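Local structure of flagellar hook-associated protein (Burkholderia pseudomallei, 4UT1) at residues A[510-513]-A[518-521]; A[489-494]-A[527-532]. The protein is a flagellar hook-associated protein, FlgK, which probably serves as a structural component at the junction of the flagellar hook. One frame throughout, in Å; residues are numbered along the deposited sequence.

Contact 1. Residues A[510-513]-A[518-521]; sequences INIT and PVPY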
loop_
_atom_site.group_PDB
_atom_site.type_symbol
_atom_site.label_atom_id
_atom_site.label_comp_id
_atom_site.label_asym_id
_atom_site.label_seq_id
_atom_site.Cartn_x
_atom_site.Cartn_y
_atom_site.Cartn_z
ATOM N N ILE A 510 -22.765 27.839 -18.733
ATOM C CA ILE A 510 -23.969 28.154 -19.472
ATOM C C ILE A 510 -24.748 26.882 -19.748
ATOM O O ILE A 510 -24.203 25.908 -20.288
ATOM C CB ILE A 510 -23.637 28.865 -20.803
ATOM C CG1 ILE A 510 -23.061 30.253 -20.511
ATOM C CG2 ILE A 510 -24.869 28.947 -21.708
ATOM C CD1 ILE A 510 -22.504 30.949 -21.725
ATOM N N ASN A 511 -26.016 26.884 -19.358
ATOM C CA ASN A 511 -26.895 25.762 -19.660
ATOM C C ASN A 511 -27.451 25.869 -21.079
ATOM O O ASN A 511 -28.116 26.838 -21.429
ATOM C CB ASN A 511 -28.041 25.680 -18.638
ATOM C CG ASN A 511 -27.554 25.418 -17.211
ATOM O OD1 ASN A 511 -26.595 24.674 -16.987
ATOM N ND2 ASN A 511 -28.230 26.025 -16.237
ATOM N N ILE A 512 -27.174 24.863 -21.896
ATOM C CA ILE A 512 -27.637 24.821 -23.280
ATOM C C ILE A 512 -29.042 24.229 -23.346
ATOM O O ILE A 512 -29.242 23.086 -22.944
ATOM C CB ILE A 512 -26.676 23.973 -24.149
ATOM C CG1 ILE A 512 -25.245 24.512 -24.035
ATOM C CG2 ILE A 512 -27.163 23.906 -25.587
ATOM C CD1 ILE A 512 -25.052 25.901 -24.634
ATOM N N THR A 513 -30.029 24.991 -23.817
ATOM C CA THR A 513 -31.375 24.439 -23.826
ATOM C C THR A 513 -31.916 24.274 -25.241
ATOM O O THR A 513 -32.990 23.702 -25.432
ATOM C CB THR A 513 -32.356 25.289 -22.967
ATOM O OG1 THR A 513 -32.224 26.676 -23.298
ATOM C CG2 THR A 513 -32.067 25.086 -21.480
ATOM N N PRO A 518 -26.693 30.549 -27.120
ATOM C CA PRO A 518 -25.364 31.078 -27.451
ATOM C C PRO A 518 -24.366 31.029 -26.306
ATOM O O PRO A 518 -24.715 31.234 -25.145
ATOM C CB PRO A 518 -25.668 32.530 -27.837
ATOM C CG PRO A 518 -26.846 32.880 -26.959
ATOM C CD PRO A 518 -27.676 31.624 -26.874
ATOM N N VAL A 519 -23.113 30.737 -26.652
ATOM C CA VAL A 519 -22.006 30.847 -25.729
ATOM C C VAL A 519 -21.094 31.976 -26.189
ATOM O O VAL A 519 -20.701 32.004 -27.354
ATOM C CB VAL A 519 -21.207 29.532 -25.655
ATOM C CG1 VAL A 519 -19.976 29.699 -24.788
ATOM C CG2 VAL A 519 -22.096 28.414 -25.134
ATOM N N PRO A 520 -20.728 32.891 -25.278
ATOM C CA PRO A 520 -19.880 34.021 -25.683
ATOM C C PRO A 520 -18.492 33.565 -26.089
ATOM O O PRO A 520 -17.928 32.687 -25.439
ATOM C CB PRO A 520 -19.801 34.889 -24.419
ATOM C CG PRO A 520 -20.859 34.344 -23.483
ATOM C CD PRO A 520 -21.003 32.900 -23.833
ATOM N N TYR A 521 -17.958 34.156 -27.154
ATOM C CA TYR A 521 -16.587 33.882 -27.569
ATOM C C TYR A 521 -15.878 35.186 -27.882
ATOM O O TYR A 521 -16.355 35.989 -28.702
ATOM C CB TYR A 521 -16.531 32.956 -28.782
ATOM C CG TYR A 521 -15.098 32.736 -29.214
ATOM C CD1 TYR A 521 -14.263 31.889 -28.494
ATOM C CD2 TYR A 521 -14.569 33.413 -30.305
ATOM C CE1 TYR A 521 -12.943 31.701 -28.863
ATOM C CE2 TYR A 521 -13.251 33.233 -30.683
ATOM C CZ TYR A 521 -12.444 32.384 -29.966
ATOM O OH TYR A 521 -11.136 32.212 -30.343
#
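Ile510 and Val519 approach to 7.1 Å between their CA atoms, Ile512 and Pro518 to 7.9 Å, and the two segments, whose backbones share no hydrogen bond, meet through the isoleucine side chains. The setting is the edge strands of a beta sandwich in the D3 domain: strand 508-511 is outermost in one antiparallel sheet and strand 519-520 outermost in the other, and a short turn carries the chain between them. Ile510 points at the opposing segment, and its outer chain is fully extended (chi2 171°), which carries CD1 into the angle between Val519 and Pro520. Ile510 CD1 lies 4.0 Å from Val519 CA. Ile512, two residues on, bends its chain instead (chi2 -67°) and crosses the Val519 side chain at about a right angle, with CD1 3.9 Å from Val519 CG2. The two methyls of Val519 are thus divided between the two isoleucines, and all three beta-branched residues suit extended chain and apolar packing. Asn511, between them, is turned the other way, where its OD1 bonds Thr499 OG1. Phe494 packs on both Ile512 and Val519 from the sandwich interior. Pro520 has no N-H to offer, which an outermost strand can tolerate, and its ring gives Ile510 an apolar surface. The exact fit there is doubtful, for the model puts Ile510 CD1 only 3.2 Å from Pro520 CD, shorter than a usual carbon-carbon contact.

Contact 2. Residues A[489-494]-A[527-532]; sequences KTLSGF and ASMTIS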
loop_
_atom_site.group_PDB
_atom_site.type_symbol
_atom_site.label_atom_id
_atom_site.label_comp_id
_atom_site.label_asym_id
_atom_site.label_seq_id
_atom_site.Cartn_x
_atom_site.Cartn_y
_atom_site.Cartn_z
ATOM N N LYS A 489 -20.904 37.751 -31.575
ATOM C CA LYS A 489 -19.681 37.112 -31.083
ATOM C C LYS A 489 -20.006 35.953 -30.145
ATOM O O LYS A 489 -19.582 35.932 -28.996
ATOM C CB LYS A 489 -18.774 38.125 -30.378
ATOM C CG LYS A 489 -18.361 39.276 -31.289
ATOM C CD LYS A 489 -17.620 40.344 -30.517
ATOM C CE LYS A 489 -16.241 39.880 -30.115
ATOM N NZ LYS A 489 -15.501 40.978 -29.435
ATOM N N THR A 490 -20.767 34.996 -30.656
ATOM C CA THR A 490 -21.173 33.837 -29.872
ATOM C C THR A 490 -21.089 32.566 -30.700
ATOM O O THR A 490 -21.146 32.594 -31.929
ATOM C CB THR A 490 -22.619 33.993 -29.330
ATOM O OG1 THR A 490 -23.507 34.300 -30.417
ATOM C CG2 THR A 490 -22.676 35.109 -28.320
ATOM N N LEU A 491 -20.921 31.446 -30.014
ATOM C CA LEU A 491 -21.075 30.156 -30.652
ATOM C C LEU A 491 -22.445 29.571 -30.324
ATOM O O LEU A 491 -22.993 29.816 -29.253
ATOM C CB LEU A 491 -19.963 29.203 -30.196
ATOM C CG LEU A 491 -18.532 29.659 -30.488
ATOM C CD1 LEU A 491 -17.573 28.932 -29.573
ATOM C CD2 LEU A 491 -18.170 29.410 -31.966
ATOM N N SER A 492 -22.989 28.795 -31.250
ATOM C CA SER A 492 -24.170 27.992 -30.972
ATOM C C SER A 492 -24.035 26.630 -31.641
ATOM O O SER A 492 -23.041 26.353 -32.332
ATOM C CB SER A 492 -25.451 28.705 -31.434
ATOM O OG SER A 492 -25.478 28.872 -32.839
ATOM N N GLY A 493 -25.019 25.769 -31.415
ATOM C CA GLY A 493 -25.014 24.440 -31.989
ATOM C C GLY A 493 -24.595 23.379 -30.991
ATOM O O GLY A 493 -24.338 22.241 -31.379
ATOM N N PHE A 494 -24.507 23.746 -29.715
ATOM C CA PHE A 494 -24.160 22.775 -28.676
ATOM C C PHE A 494 -25.327 21.812 -28.485
ATOM O O PHE A 494 -26.466 22.135 -28.826
ATOM C CB PHE A 494 -23.805 23.475 -27.359
ATOM C CG PHE A 494 -22.595 24.372 -27.447
ATOM C CD1 PHE A 494 -22.726 25.707 -27.812
ATOM C CD2 PHE A 494 -21.321 23.874 -27.181
ATOM C CE1 PHE A 494 -21.609 26.537 -27.900
ATOM C CE2 PHE A 494 -20.203 24.693 -27.256
ATOM C CZ PHE A 494 -20.347 26.032 -27.621
ATOM N N ALA A 527 -11.105 30.591 -26.004
ATOM C CA ALA A 527 -11.923 29.944 -24.982
ATOM C C ALA A 527 -11.561 28.478 -24.806
ATOM O O ALA A 527 -11.474 27.736 -25.786
ATOM C CB ALA A 527 -13.392 30.073 -25.319
ATOM N N SER A 528 -11.349 28.070 -23.556
ATOM C CA SER A 528 -11.203 26.653 -23.230
ATOM C C SER A 528 -12.514 26.151 -22.654
ATOM O O SER A 528 -12.927 26.563 -21.578
ATOM C CB SER A 528 -10.054 26.418 -22.247
ATOM O OG SER A 528 -8.805 26.648 -22.877
ATOM N N MET A 529 -13.175 25.262 -23.382
ATOM C CA MET A 529 -14.529 24.866 -23.024
ATOM C C MET A 529 -14.662 23.408 -22.622
ATOM O O MET A 529 -14.010 22.528 -23.187
ATOM C CB MET A 529 -15.471 25.152 -24.188
ATOM C CG MET A 529 -15.742 26.623 -24.388
ATOM S SD MET A 529 -16.589 26.928 -25.938
ATOM C CE MET A 529 -15.259 26.632 -27.107
ATOM N N THR A 530 -15.513 23.155 -21.634
ATOM C CA THR A 530 -15.873 21.789 -21.289
ATOM C C THR A 530 -17.371 21.607 -21.463
ATOM O O THR A 530 -18.172 22.434 -21.014
ATOM C CB THR A 530 -15.451 21.437 -19.862
ATOM O OG1 THR A 530 -14.021 21.419 -19.791
ATOM C CG2 THR A 530 -15.981 20.065 -19.479
ATOM N N ILE A 531 -17.755 20.542 -22.154
ATOM C CA ILE A 531 -19.163 20.251 -22.365
ATOM C C ILE A 531 -19.590 19.080 -21.476
ATOM O O ILE A 531 -19.144 17.954 -21.660
ATOM C CB ILE A 531 -19.450 19.941 -23.838
ATOM C CG1 ILE A 531 -19.021 21.128 -24.708
ATOM C CG2 ILE A 531 -20.929 19.630 -24.055
ATOM C CD1 ILE A 531 -18.941 20.809 -26.193
ATOM N N SER A 532 -20.451 19.365 -20.503
ATOM C CA SER A 532 -20.905 18.342 -19.557
ATOM C C SER A 532 -22.420 18.183 -19.635
ATOM O O SER A 532 -23.145 19.128 -19.984
ATOM C CB SER A 532 -20.507 18.699 -18.124
ATOM O OG SER A 532 -19.208 19.261 -18.044
#
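Phe494 meets Met529 and Ile531 across the interior of a beta sandwich, each of whose two sheets supplies one of the segments. With Met529 it makes a Met-aromatic contact: SD lies 5.4 Å from the ring centroid, 75° off the ring normal, an oblique approach that brings it 4.2 Å from Phe494 CZ. Ile531 reaches the ring at its edge, near the ring plane, its CD1 4.0 Å from Phe494 CD2. The bend about the CG-SD bond of the methionine (chi3 -73°) turns CE toward Leu491, with Met529 CE 4.1 Å from Leu491 CD1, and this flexible, polarisable chain can therefore serve an aromatic ring and a branched aliphatic side chain at once.

Around this first shell, strand 498-502 adds to the packing: Val500 touches both Phe494 and Met529, Ile502 touches Met529, and Thr498 touches Ile531. Leu482 covers another part of Phe494. The alternation of strand 527-533 sets the pattern, since Met529 and Ile531 face inward while Ser528 and Thr530 face outward and bond Ser549 OG and Ser547 OG. On the other segment, Leu491 sits just after a G1 beta bulge formed by Lys489 and Thr490 opposite Asn485. Gly493 has a positive phi (102°), a conformation that suits glycine, and this turn leads the chain from strand 490-492 to Phe494. Leu491 O lies at the edge of the Phe494 ring, in its plane.

From the N terminus, the chain first lays down 489-494 in one sheet of the sandwich, then crosses to the other sheet for strands 498-502 and 508-511. A turn of four residues, 514-517, returns it to the first sheet, and contact 1 closes this loop. After strand 519-520 the chain crosses once more to reach 527-532, where contact 2 closes a loop of 32 residues that encloses contact 1. Contact 1 joins the sheets at their edge strands, contact 2 between them, among buried side chains. The two meet directly: strands 490-492 and 519-520 are antiparallel neighbours, with Val519 O 2.7 Å from Leu491 N, probably a hydrogen bond, and Val519 CG2 packs 3.4 Å from Phe494 CE1.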